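Local coordinates for transcriptional regulator (Pseudomonas aeruginosa, PDB 3E7Q), which probably acts as a TetR-family transcriptional repressor, binding regulatory DNA through a helix-turn-helix motif, at residues B[98-103]-B[182-187]; B[112-117]-B[173-178]; B[143-148]-B[161-166]; B[167-172]-B[190-195]. All coordinates share one frame; numbering follows the deposited sequence.

Overall arrangement
All four contacts lie in the C-terminal, all-helical part of the TetR-type fold. Helix 159-179 runs through interactions 2, 3 and 4, while helix 186-204 serves interactions 1 and 4. Along the chain, interactions 2 and 3 fall between the two segments of interaction 1; interaction 3 is complete before interaction 4 begins. Interactions 1 and 4 touch, with centres 11 Å apart, and interaction 2 touches both. Interactions 2 and 3 are the farthest apart, at 22 Å between centres, and do not meet. All four contacts border the second subunit, so the packing that joins the helices of one chain is continuous with the dimer interface.

Interaction 1 (B[98-103]-B[182-187])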
loop_
_atom_site.group_PDB
_atom_site.type_symbol
_atom_site.label_atom_id
_atom_site.label_comp_id
_atom_site.label_asym_id
_atom_site.label_seq_id
_atom_site.Cartn_x
_atom_site.Cartn_y
_atom_site.Cartn_z
ATOM N N ALA B 98 -18.434 -1.663 -5.837
ATOM C CA ALA B 98 -17.617 -2.791 -6.325
ATOM C C ALA B 98 -16.282 -2.890 -5.580
ATOM O O ALA B 98 -15.831 -4.008 -5.216
ATOM C CB ALA B 98 -17.403 -2.751 -7.809
ATOM N N SER B 99 -15.684 -1.731 -5.316
ATOM C CA SER B 99 -14.359 -1.654 -4.659
ATOM C C SER B 99 -14.306 -2.235 -3.248
ATOM O O SER B 99 -13.261 -2.692 -2.825
ATOM C CB SER B 99 -13.879 -0.196 -4.558
ATOM O OG SER B 99 -13.534 0.352 -5.821
ATOM N N PHE B 100 -15.417 -2.195 -2.529
ATOM C CA PHE B 100 -15.487 -2.623 -1.143
ATOM C C PHE B 100 -16.407 -3.851 -0.982
ATOM O O PHE B 100 -16.742 -4.253 0.121
ATOM C CB PHE B 100 -15.924 -1.435 -0.267
ATOM C CG PHE B 100 -14.844 -0.384 -0.125
ATOM C CD1 PHE B 100 -13.866 -0.518 0.808
ATOM C CD2 PHE B 100 -14.805 0.744 -0.964
ATOM C CE1 PHE B 100 -12.828 0.455 0.907
ATOM C CE2 PHE B 100 -13.804 1.674 -0.866
ATOM C CZ PHE B 100 -12.837 1.532 0.073
ATOM N N SER B 101 -16.764 -4.465 -2.107
ATOM C CA SER B 101 -17.465 -5.730 -2.147
ATOM C C SER B 101 -16.462 -6.809 -1.800
ATOM O O SER B 101 -15.255 -6.587 -1.900
ATOM C CB SER B 101 -18.023 -5.972 -3.561
ATOM O OG SER B 101 -16.952 -6.227 -4.469
ATOM N N ALA B 102 -16.969 -7.955 -1.367
ATOM C CA ALA B 102 -16.168 -9.123 -0.981
ATOM C C ALA B 102 -15.212 -9.608 -2.085
ATOM O O ALA B 102 -14.131 -10.081 -1.816
ATOM C CB ALA B 102 -17.110 -10.241 -0.576
ATOM N N GLU B 103 -15.610 -9.453 -3.338
ATOM C CA GLU B 103 -14.789 -9.836 -4.489
ATOM C C GLU B 103 -13.459 -9.036 -4.527
ATOM O O GLU B 103 -12.363 -9.611 -4.427
ATOM C CB GLU B 103 -15.606 -9.663 -5.773
ATOM C CG GLU B 103 -16.821 -10.643 -5.917
ATOM C CD GLU B 103 -18.044 -10.315 -5.001
ATOM O OE1 GLU B 103 -18.279 -9.120 -4.724
ATOM O OE2 GLU B 103 -18.769 -11.263 -4.549
ATOM N N ALA B 182 -10.609 -4.739 11.040
ATOM C CA ALA B 182 -11.433 -4.091 12.060
ATOM C C ALA B 182 -11.408 -2.570 12.031
ATOM O O ALA B 182 -12.194 -1.951 12.676
ATOM C CB ALA B 182 -11.053 -4.617 13.497
ATOM N N THR B 183 -10.498 -1.947 11.323
ATOM C CA THR B 183 -10.339 -0.492 11.474
ATOM C C THR B 183 -11.627 0.264 11.061
ATOM O O THR B 183 -12.074 1.188 11.758
ATOM C CB THR B 183 -9.141 -0.017 10.653
ATOM O OG1 THR B 183 -7.972 -0.794 11.011
ATOM C CG2 THR B 183 -8.880 1.510 10.831
ATOM N N PHE B 184 -12.235 -0.153 9.946
ATOM C CA PHE B 184 -13.421 0.491 9.456
ATOM C C PHE B 184 -14.122 -0.531 8.585
ATOM O O PHE B 184 -13.455 -1.410 8.037
ATOM C CB PHE B 184 -13.053 1.751 8.671
ATOM C CG PHE B 184 -12.280 1.482 7.436
ATOM C CD1 PHE B 184 -12.939 1.196 6.246
ATOM C CD2 PHE B 184 -10.878 1.562 7.441
ATOM C CE1 PHE B 184 -12.210 0.914 5.083
ATOM C CE2 PHE B 184 -10.152 1.310 6.286
ATOM C CZ PHE B 184 -10.818 0.965 5.113
ATOM N N THR B 185 -15.444 -0.432 8.485
ATOM C CA THR B 185 -16.264 -1.363 7.703
ATOM C C THR B 185 -16.212 -1.042 6.196
ATOM O O THR B 185 -15.900 0.050 5.813
ATOM C CB THR B 185 -17.739 -1.293 8.120
ATOM O OG1 THR B 185 -18.204 0.025 7.900
ATOM C CG2 THR B 185 -17.975 -1.647 9.615
ATOM N N PRO B 186 -16.472 -2.035 5.334
ATOM C CA PRO B 186 -16.744 -1.759 3.916
ATOM C C PRO B 186 -17.720 -0.596 3.665
ATOM O O PRO B 186 -17.485 0.187 2.784
ATOM C CB PRO B 186 -17.366 -3.066 3.424
ATOM C CG PRO B 186 -16.662 -4.165 4.289
ATOM C CD PRO B 186 -16.458 -3.490 5.645
ATOM N N ARG B 187 -18.811 -0.498 4.417
ATOM C CA ARG B 187 -19.755 0.631 4.264
ATOM C C ARG B 187 -19.061 1.989 4.496
ATOM O O ARG B 187 -19.209 2.920 3.738
ATOM C CB ARG B 187 -20.946 0.447 5.206
ATOM C CG ARG B 187 -21.979 1.611 5.201
ATOM C CD ARG B 187 -22.536 1.967 3.792
ATOM N NE ARG B 187 -22.667 0.759 2.965
ATOM C CZ ARG B 187 -22.692 0.726 1.634
ATOM N NH1 ARG B 187 -22.650 1.829 0.924
ATOM N NH2 ARG B 187 -22.793 -0.444 1.017
#
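Phe100 points its side chain at segment 182-187 and meets two residues there, Pro186 near its root and Phe184 at the far side of its ring. The two phenyl groups come together through single carbons, CE1 of Phe100 lying 4.2 Å from CE1 of Phe184. Seen from Phe184, this atom arrives at the ring edge and close to the ring plane; seen from Phe100, the approach is oblique, so the pair is not a face-to-face stack. The Phe100 CG is anti to its own carbonyl carbon (chi1 -71°), which places the ring beside the backbone N. Phe184 leaves its backbone to one side, and its ring reaches back to Phe100. The contact joins the break between helices 88-99 and 102-105 to the loop and first turn of helix 186-204, in the C-terminal domain of a TetR-family regulator. Phe100 is the first residue to leave helical geometry after helix 88-99, and its ring also packs on Leu170, Leu173, Val190 and Cys193. Pro186 contributes its ring carbons: CB sits 3.6 Å from Phe100 O, and the CB atoms of Phe100 and Pro186 are 4.3 Å apart. In return, Pro186 O lies 3.8 Å from CB of Phe100. No hydrogen bond crosses. The turn after Phe100 is fixed locally, since Ala98 O accepts both Ser101 OG (2.6 Å) and Ser101 N (3.3 Å). Phe184 also packs on Ile164 of the second subunit.

Interaction 2 (B[112-117]-B[173-178]); sequences AWLAFW and LWLESG
Trp174 of helix 159-179 brings the rim of its benzo ring against two tryptophans of helix 110-120, and aromatic contacts carry most of this interface, which joins the two helices in the all-helical C-terminal domain of a TetR-family regulator. With Trp113 it forms a T-shaped, edge-to-face pair: the benzo edge of Trp174 is directed at the face of the five-membered ring of Trp113, the two ring centroids being 5.0 Å apart and the planes inclined at 69°. The nearest atoms are Trp113 CD1 and Trp174 CH2, at 3.7 Å. Trp117 touches the neighbouring carbon, its CH2 lying 4.0 Å from CZ3 of Trp174, and these two side chains run obliquely to each other. CG of Trp174 stands opposite its backbone N (chi1 180°), which stretches the indole out across the gap between helices whose axes come no closer than 12.8 Å and whose directions differ by 126°. Trp113 and Trp117 are one turn apart on their helix, and NE1 of Trp117 lies in the plane of the Trp113 ring, at its edge.

Aliphatic contact is slight. Leu114 CD2 and Leu175 CD1 meet at 4.5 Å. These leucines also have the nearest CA atoms, 9.7 Å apart, a separation bridged here by long side chains. Gly118 of the second subunit packs on Leu114.

Polar bonds stay within the helices or run to other parts of the chain: Ser177 OG and Ser177 N reach Leu173 O from opposite faces of its plane, and Trp174 NE1 donates to Leu104 O. That outside bond probably holds the indole in place, whereas between the helices cohesion rests on dispersion and on aromatic C-H edges meeting pi density.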
loop_
_atom_site.group_PDB
_atom_site.type_symbol
_atom_site.label_atom_id
_atom_site.label_comp_id
_atom_site.label_asym_id
_atom_site.label_seq_id
_atom_site.Cartn_x
_atom_site.Cartn_y
_atom_site.Cartn_z
ATOM N N ALA B 112 -0.465 -11.408 -2.383
ATOM C CA ALA B 112 -0.103 -11.464 -3.794
ATOM C C ALA B 112 0.292 -10.074 -4.307
ATOM O O ALA B 112 1.342 -9.914 -4.891
ATOM C CB ALA B 112 -1.245 -12.030 -4.623
ATOM N N TRP B 113 -0.531 -9.079 -4.038
ATOM C CA TRP B 113 -0.198 -7.687 -4.391
ATOM C C TRP B 113 1.085 -7.192 -3.744
ATOM O O TRP B 113 1.897 -6.516 -4.393
ATOM C CB TRP B 113 -1.343 -6.756 -4.014
ATOM C CG TRP B 113 -2.451 -6.955 -4.852
ATOM C CD1 TRP B 113 -3.476 -7.872 -4.668
ATOM C CD2 TRP B 113 -2.704 -6.295 -6.094
ATOM N NE1 TRP B 113 -4.354 -7.789 -5.712
ATOM C CE2 TRP B 113 -3.919 -6.836 -6.604
ATOM C CE3 TRP B 113 -2.031 -5.293 -6.820
ATOM C CZ2 TRP B 113 -4.496 -6.400 -7.814
ATOM C CZ3 TRP B 113 -2.590 -4.855 -8.029
ATOM C CH2 TRP B 113 -3.814 -5.412 -8.517
ATOM N N LEU B 114 1.293 -7.570 -2.486
ATOM C CA LEU B 114 2.486 -7.180 -1.794
ATOM C C LEU B 114 3.764 -7.744 -2.479
ATOM O O LEU B 114 4.765 -7.069 -2.632
ATOM C CB LEU B 114 2.381 -7.570 -0.336
ATOM C CG LEU B 114 1.416 -6.807 0.580
ATOM C CD1 LEU B 114 1.497 -7.498 1.928
ATOM C CD2 LEU B 114 1.780 -5.384 0.732
ATOM N N ALA B 115 3.654 -8.968 -2.963
ATOM C CA ALA B 115 4.719 -9.639 -3.672
ATOM C C ALA B 115 4.948 -8.992 -5.059
ATOM O O ALA B 115 6.106 -8.815 -5.460
ATOM C CB ALA B 115 4.419 -11.171 -3.788
ATOM N N PHE B 116 3.872 -8.640 -5.776
ATOM C CA PHE B 116 3.998 -7.926 -7.081
ATOM C C PHE B 116 4.685 -6.558 -6.962
ATOM O O PHE B 116 5.559 -6.173 -7.744
ATOM C CB PHE B 116 2.618 -7.685 -7.702
ATOM C CG PHE B 116 1.817 -8.947 -8.044
ATOM C CD1 PHE B 116 2.410 -10.069 -8.576
ATOM C CD2 PHE B 116 0.440 -8.933 -7.899
ATOM C CE1 PHE B 116 1.670 -11.181 -8.921
ATOM C CE2 PHE B 116 -0.313 -10.031 -8.225
ATOM C CZ PHE B 116 0.330 -11.185 -8.746
ATOM N N TRP B 117 4.245 -5.798 -5.985
ATOM C CA TRP B 117 4.788 -4.504 -5.720
ATOM C C TRP B 117 6.252 -4.525 -5.328
ATOM O O TRP B 117 6.959 -3.569 -5.566
ATOM C CB TRP B 117 3.976 -3.893 -4.618
ATOM C CG TRP B 117 2.637 -3.508 -5.020
ATOM C CD1 TRP B 117 2.205 -3.255 -6.285
ATOM C CD2 TRP B 117 1.523 -3.272 -4.161
ATOM N NE1 TRP B 117 0.914 -2.865 -6.254
ATOM C CE2 TRP B 117 0.474 -2.823 -4.971
ATOM C CE3 TRP B 117 1.328 -3.347 -2.782
ATOM C CZ2 TRP B 117 -0.791 -2.512 -4.459
ATOM C CZ3 TRP B 117 0.110 -3.050 -2.271
ATOM C CH2 TRP B 117 -0.946 -2.614 -3.103
ATOM N N LEU B 173 -7.182 2.802 1.410
ATOM C CA LEU B 173 -8.276 2.132 2.086
ATOM C C LEU B 173 -8.306 0.614 1.893
ATOM O O LEU B 173 -8.602 -0.147 2.814
ATOM C CB LEU B 173 -9.603 2.735 1.628
ATOM C CG LEU B 173 -9.889 4.196 2.050
ATOM C CD1 LEU B 173 -11.122 4.469 1.369
ATOM C CD2 LEU B 173 -9.994 4.412 3.599
ATOM N N TRP B 174 -8.007 0.170 0.685
ATOM C CA TRP B 174 -7.947 -1.249 0.402
ATOM C C TRP B 174 -6.833 -1.906 1.250
ATOM O O TRP B 174 -7.037 -2.938 1.841
ATOM C CB TRP B 174 -7.752 -1.479 -1.101
ATOM C CG TRP B 174 -7.680 -2.904 -1.446
ATOM C CD1 TRP B 174 -8.726 -3.755 -1.661
ATOM C CD2 TRP B 174 -6.493 -3.693 -1.560
ATOM N NE1 TRP B 174 -8.265 -5.027 -1.899
ATOM C CE2 TRP B 174 -6.891 -5.005 -1.859
ATOM C CE3 TRP B 174 -5.133 -3.417 -1.417
ATOM C CZ2 TRP B 174 -5.982 -6.023 -2.040
ATOM C CZ3 TRP B 174 -4.202 -4.454 -1.601
ATOM C CH2 TRP B 174 -4.627 -5.729 -1.893
ATOM N N LEU B 175 -5.660 -1.270 1.306
ATOM C CA LEU B 175 -4.529 -1.747 2.059
ATOM C C LEU B 175 -4.841 -1.808 3.573
ATOM O O LEU B 175 -4.595 -2.817 4.233
ATOM C CB LEU B 175 -3.290 -0.873 1.740
ATOM C CG LEU B 175 -1.960 -1.130 2.494
ATOM C CD1 LEU B 175 -1.393 -2.556 2.167
ATOM C CD2 LEU B 175 -0.944 -0.014 2.169
ATOM N N GLU B 176 -5.419 -0.753 4.124
ATOM C CA GLU B 176 -5.805 -0.808 5.517
ATOM C C GLU B 176 -6.876 -1.840 5.862
ATOM O O GLU B 176 -6.817 -2.379 6.939
ATOM C CB GLU B 176 -6.200 0.563 6.072
ATOM C CG GLU B 176 -6.416 0.529 7.611
ATOM C CD GLU B 176 -5.450 -0.435 8.435
ATOM O OE1 GLU B 176 -4.184 -0.487 8.195
ATOM O OE2 GLU B 176 -6.001 -1.117 9.357
ATOM N N SER B 177 -7.838 -2.097 4.976
ATOM C CA SER B 177 -8.852 -3.125 5.206
ATOM C C SER B 177 -8.156 -4.433 5.368
ATOM O O SER B 177 -8.488 -5.175 6.261
ATOM C CB SER B 177 -9.890 -3.269 4.061
ATOM O OG SER B 177 -10.561 -2.032 3.734
ATOM N N GLY B 178 -7.195 -4.726 4.494
ATOM C CA GLY B 178 -6.465 -5.973 4.530
ATOM C C GLY B 178 -5.477 -6.091 5.686
ATOM O O GLY B 178 -5.367 -7.132 6.291
#

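Interaction 3 (B[143-148]-B[161-166])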
loop_
_atom_site.group_PDB
_atom_site.type_symbol
_atom_site.label_atom_id
_atom_site.label_comp_id
_atom_site.label_asym_id
_atom_site.label_seq_id
_atom_site.Cartn_x
_atom_site.Cartn_y
_atom_site.Cartn_z
ATOM N N GLY B 143 -12.219 9.433 -16.881
ATOM C CA GLY B 143 -13.397 9.559 -17.749
ATOM C C GLY B 143 -14.635 9.953 -16.972
ATOM O O GLY B 143 -15.445 10.780 -17.425
ATOM N N VAL B 144 -14.828 9.354 -15.797
ATOM C CA VAL B 144 -16.011 9.696 -15.005
ATOM C C VAL B 144 -15.838 11.035 -14.228
ATOM O O VAL B 144 -16.794 11.752 -14.044
ATOM C CB VAL B 144 -16.613 8.468 -14.187
ATOM C CG1 VAL B 144 -15.620 7.632 -13.561
ATOM C CG2 VAL B 144 -17.613 8.960 -13.135
ATOM N N LEU B 145 -14.618 11.387 -13.828
ATOM C CA LEU B 145 -14.349 12.663 -13.191
ATOM C C LEU B 145 -14.524 13.815 -14.168
ATOM O O LEU B 145 -14.950 14.889 -13.761
ATOM C CB LEU B 145 -12.993 12.680 -12.555
ATOM C CG LEU B 145 -12.889 11.764 -11.339
ATOM C CD1 LEU B 145 -11.446 11.651 -10.936
ATOM C CD2 LEU B 145 -13.774 12.320 -10.231
ATOM N N ARG B 146 -14.258 13.543 -15.450
ATOM C CA ARG B 146 -14.559 14.483 -16.516
ATOM C C ARG B 146 -16.009 14.660 -16.781
ATOM O O ARG B 146 -16.431 15.770 -17.025
ATOM C CB ARG B 146 -13.944 14.053 -17.810
ATOM C CG ARG B 146 -12.481 14.289 -17.756
ATOM C CD ARG B 146 -11.864 14.216 -19.096
ATOM N NE ARG B 146 -10.508 14.642 -18.911
ATOM C CZ ARG B 146 -9.488 14.152 -19.575
ATOM N NH1 ARG B 146 -9.693 13.204 -20.483
ATOM N NH2 ARG B 146 -8.264 14.595 -19.284
ATOM N N GLN B 147 -16.753 13.568 -16.782
ATOM C CA GLN B 147 -18.229 13.638 -16.812
ATOM C C GLN B 147 -18.742 14.480 -15.650
ATOM O O GLN B 147 -19.497 15.407 -15.848
ATOM C CB GLN B 147 -18.793 12.213 -16.736
ATOM C CG GLN B 147 -20.134 12.079 -17.306
ATOM C CD GLN B 147 -20.812 10.750 -17.004
ATOM O OE1 GLN B 147 -20.217 9.824 -16.480
ATOM N NE2 GLN B 147 -22.057 10.669 -17.356
ATOM N N LEU B 148 -18.264 14.183 -14.449
ATOM C CA LEU B 148 -18.564 14.977 -13.265
ATOM C C LEU B 148 -18.311 16.463 -13.415
ATOM O O LEU B 148 -19.177 17.278 -13.052
ATOM C CB LEU B 148 -17.831 14.483 -12.022
ATOM C CG LEU B 148 -18.318 14.935 -10.632
ATOM C CD1 LEU B 148 -19.754 14.467 -10.346
ATOM C CD2 LEU B 148 -17.377 14.366 -9.568
ATOM N N LEU B 161 -5.029 14.692 -12.234
ATOM C CA LEU B 161 -4.571 14.821 -10.891
ATOM C C LEU B 161 -5.595 14.394 -9.888
ATOM O O LEU B 161 -5.232 13.684 -8.939
ATOM C CB LEU B 161 -4.052 16.227 -10.617
ATOM C CG LEU B 161 -3.144 16.398 -9.396
ATOM C CD1 LEU B 161 -1.768 15.670 -9.569
ATOM C CD2 LEU B 161 -3.030 17.852 -9.116
ATOM N N ALA B 162 -6.871 14.756 -10.143
ATOM C CA ALA B 162 -8.017 14.279 -9.369
ATOM C C ALA B 162 -8.078 12.752 -9.343
ATOM O O ALA B 162 -8.345 12.144 -8.314
ATOM C CB ALA B 162 -9.327 14.913 -9.902
ATOM N N ALA B 163 -7.826 12.118 -10.478
ATOM C CA ALA B 163 -7.869 10.660 -10.557
ATOM C C ALA B 163 -6.699 10.009 -9.750
ATOM O O ALA B 163 -6.874 8.994 -9.131
ATOM C CB ALA B 163 -7.921 10.192 -12.020
ATOM N N ILE B 164 -5.522 10.601 -9.751
ATOM C CA ILE B 164 -4.462 10.152 -8.911
ATOM C C ILE B 164 -4.874 10.236 -7.420
ATOM O O ILE B 164 -4.587 9.321 -6.653
ATOM C CB ILE B 164 -3.113 10.933 -9.149
ATOM C CG1 ILE B 164 -2.512 10.537 -10.497
ATOM C CG2 ILE B 164 -2.112 10.759 -7.913
ATOM C CD1 ILE B 164 -1.570 11.577 -11.119
ATOM N N SER B 165 -5.588 11.276 -7.033
ATOM C CA SER B 165 -6.000 11.459 -5.641
ATOM C C SER B 165 -6.987 10.383 -5.207
ATOM O O SER B 165 -6.874 9.764 -4.133
ATOM C CB SER B 165 -6.634 12.848 -5.488
ATOM O OG SER B 165 -7.052 13.100 -4.147
ATOM N N LEU B 166 -8.023 10.227 -6.011
ATOM C CA LEU B 166 -9.007 9.230 -5.759
ATOM C C LEU B 166 -8.441 7.754 -5.776
ATOM O O LEU B 166 -8.811 6.953 -4.912
ATOM C CB LEU B 166 -10.199 9.400 -6.733
ATOM C CG LEU B 166 -11.413 8.493 -6.449
ATOM C CD1 LEU B 166 -11.947 8.663 -4.967
ATOM C CD2 LEU B 166 -12.515 8.704 -7.511
#
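Leu145 and Ala163 mark the closest approach of two helical backbones, their CA atoms 7.3 Å apart. Segment 143-148 belongs to helix 124-152 and segment 161-166 to helix 159-179, the next helix of the chain, with a short connection between them. The contact thus pairs successive helices of the TetR-type C-terminal domain, beside the second subunit. Both stretches keep regular i to i+4 bonding, seen in Leu148 N to Val144 O at 2.9 Å and Leu166 N to Ala162 O at 3.0 Å.

From segment 143-148 a single side chain makes the contact. Leu145 points at the opposite helix and lays one methyl, CD1, against the backbone between two alanines. That methyl is 3.7 Å from Ala163 N and 3.9 Å from Ala162 C, while the CB atoms of Ala162 and Ala163 each lie 4.0 Å from it. The leucine is extended toward its target: CG is turned away from its own carbonyl carbon (chi1 -69°) and CD1 continues outward from it. Leu166, one turn on from Ala162, also faces the leucine helix without coming into close contact.

Around this patch, Trp196 of helix 186-204 packs on both Leu145 and Leu166, and Val142 packs on Ala163. Farther round helix 159-179, Ile164 meets Ile192 of the second subunit.

With no hydrogen bond or charge pair between the segments, the two helices are joined here by van der Waals contact alone. The leucine methyl comes up against main-chain atoms, probably because the alanine side chains are short.

Interaction 4 (B[167-172]-B[190-195]); sequences SALLDG and VQICEA
The carbonyl oxygen of Val190 accepts from Glu194 N at 2.8 Å and, weakly, from Cys193 N; Cys193 in turn places its sulfur beside the leucines of segment 167-172. Its SG atom is 3.9 Å from CD2 of Leu170 and 4.4 Å from CD2 of Leu169, so the thiol sits among methyl groups. The second meeting point is Leu169 with Ile192. CD1 of Leu169 lies 4.0 Å from CG2 of Ile192, and its other methyl, CD2, is nearly as near to the same carbon, so the leucine fork straddles that one methyl branch. Leu169 has CG opposite the backbone N (chi1 179°), an extended setting that pushes both methyls at the facing helix. Leu170 departs to one side of its helix, and CD2 then bends back to the sulfur.

The axes of the two helical segments are 10.8 Å apart at closest and their directions differ by 166°, an almost antiparallel course in which Leu170 and Cys193 have the nearest CA atoms, at 7.7 Å. All four touching residues are buried and nothing polar bridges the segments. Glu194 forms a salt bridge with Arg89 and a hydrogen bond with Ser93, both of helix 88-99.

The second subunit also adjoins the contact: Ile192 packs on its Ser165 and Ala168 on its Leu173. Two consecutive antiparallel helices pairing with their counterparts from a second copy are characteristic of the four-helix dimer interface of TetR-family regulators.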
loop_
_atom_site.group_PDB
_atom_site.type_symbol
_atom_site.label_atom_id
_atom_site.label_comp_id
_atom_site.label_asym_id
_atom_site.label_seq_id
_atom_site.Cartn_x
_atom_site.Cartn_y
_atom_site.Cartn_z
ATOM N N SER B 167 -7.608 7.404 -6.756
ATOM C CA SER B 167 -6.910 6.110 -6.753
ATOM C C SER B 167 -6.064 5.906 -5.500
ATOM O O SER B 167 -6.084 4.841 -4.913
ATOM C CB SER B 167 -5.985 5.952 -7.970
ATOM O OG SER B 167 -6.759 6.145 -9.136
ATOM N N ALA B 168 -5.326 6.924 -5.115
ATOM C CA ALA B 168 -4.565 6.890 -3.899
ATOM C C ALA B 168 -5.427 6.580 -2.662
ATOM O O ALA B 168 -5.071 5.729 -1.854
ATOM C CB ALA B 168 -3.737 8.187 -3.754
ATOM N N LEU B 169 -6.583 7.229 -2.543
ATOM C CA LEU B 169 -7.506 7.021 -1.428
ATOM C C LEU B 169 -8.037 5.598 -1.372
ATOM O O LEU B 169 -8.046 4.985 -0.308
ATOM C CB LEU B 169 -8.673 7.981 -1.476
ATOM C CG LEU B 169 -9.789 7.909 -0.388
ATOM C CD1 LEU B 169 -9.187 8.115 0.989
ATOM C CD2 LEU B 169 -10.916 8.924 -0.667
ATOM N N LEU B 170 -8.471 5.091 -2.521
ATOM C CA LEU B 170 -8.928 3.712 -2.709
ATOM C C LEU B 170 -7.899 2.688 -2.367
ATOM O O LEU B 170 -8.181 1.784 -1.593
ATOM C CB LEU B 170 -9.436 3.476 -4.155
ATOM C CG LEU B 170 -10.815 4.089 -4.325
ATOM C CD1 LEU B 170 -11.092 4.523 -5.784
ATOM C CD2 LEU B 170 -11.805 3.067 -3.822
ATOM N N ASP B 171 -6.687 2.869 -2.901
ATOM C CA ASP B 171 -5.517 2.027 -2.578
ATOM C C ASP B 171 -5.239 1.956 -1.116
ATOM O O ASP B 171 -5.025 0.856 -0.565
ATOM C CB ASP B 171 -4.224 2.567 -3.232
ATOM C CG ASP B 171 -4.083 2.193 -4.671
ATOM O OD1 ASP B 171 -4.937 1.463 -5.180
ATOM O OD2 ASP B 171 -3.145 2.708 -5.342
ATOM N N GLY B 172 -5.130 3.145 -0.510
ATOM C CA GLY B 172 -4.880 3.308 0.928
ATOM C C GLY B 172 -5.913 2.603 1.746
ATOM O O GLY B 172 -5.590 1.909 2.682
ATOM N N VAL B 190 -16.879 3.060 1.428
ATOM C CA VAL B 190 -17.792 3.752 0.473
ATOM C C VAL B 190 -18.084 5.181 0.958
ATOM O O VAL B 190 -17.876 6.152 0.223
ATOM C CB VAL B 190 -19.114 2.981 0.221
ATOM C CG1 VAL B 190 -19.937 3.683 -0.854
ATOM C CG2 VAL B 190 -18.811 1.533 -0.169
ATOM N N GLN B 191 -18.501 5.300 2.206
ATOM C CA GLN B 191 -18.794 6.596 2.807
ATOM C C GLN B 191 -17.634 7.569 2.690
ATOM O O GLN B 191 -17.828 8.735 2.364
ATOM C CB GLN B 191 -19.200 6.408 4.292
ATOM C CG GLN B 191 -19.433 7.706 5.061
ATOM C CD GLN B 191 -19.640 7.514 6.565
ATOM O OE1 GLN B 191 -19.664 6.409 7.078
ATOM N NE2 GLN B 191 -19.805 8.619 7.265
ATOM N N ILE B 192 -16.425 7.112 2.991
ATOM C CA ILE B 192 -15.213 7.951 2.834
ATOM C C ILE B 192 -15.029 8.410 1.376
ATOM O O ILE B 192 -14.669 9.582 1.084
ATOM C CB ILE B 192 -13.968 7.193 3.368
ATOM C CG1 ILE B 192 -14.021 7.116 4.915
ATOM C CG2 ILE B 192 -12.663 7.810 2.861
ATOM C CD1 ILE B 192 -12.912 6.185 5.554
ATOM N N CYS B 193 -15.336 7.516 0.443
ATOM C CA CYS B 193 -15.154 7.842 -0.970
ATOM C C CYS B 193 -16.179 8.791 -1.475
ATOM O O CYS B 193 -15.837 9.727 -2.191
ATOM C CB CYS B 193 -15.123 6.588 -1.829
ATOM S SG CYS B 193 -13.658 5.581 -1.485
ATOM N N GLU B 194 -17.429 8.595 -1.089
ATOM C CA GLU B 194 -18.461 9.561 -1.398
ATOM C C GLU B 194 -18.130 10.902 -0.800
ATOM O O GLU B 194 -18.453 11.923 -1.396
ATOM C CB GLU B 194 -19.837 9.152 -0.852
ATOM C CG GLU B 194 -20.401 7.863 -1.324
ATOM C CD GLU B 194 -20.727 7.804 -2.800
ATOM O OE1 GLU B 194 -20.619 8.805 -3.530
ATOM O OE2 GLU B 194 -21.131 6.707 -3.254
ATOM N N ALA B 195 -17.561 10.905 0.408
ATOM C CA ALA B 195 -17.232 12.168 1.089
ATOM C C ALA B 195 -16.165 12.963 0.346
ATOM O O ALA B 195 -16.161 14.214 0.346
ATOM C CB ALA B 195 -16.842 11.930 2.534
#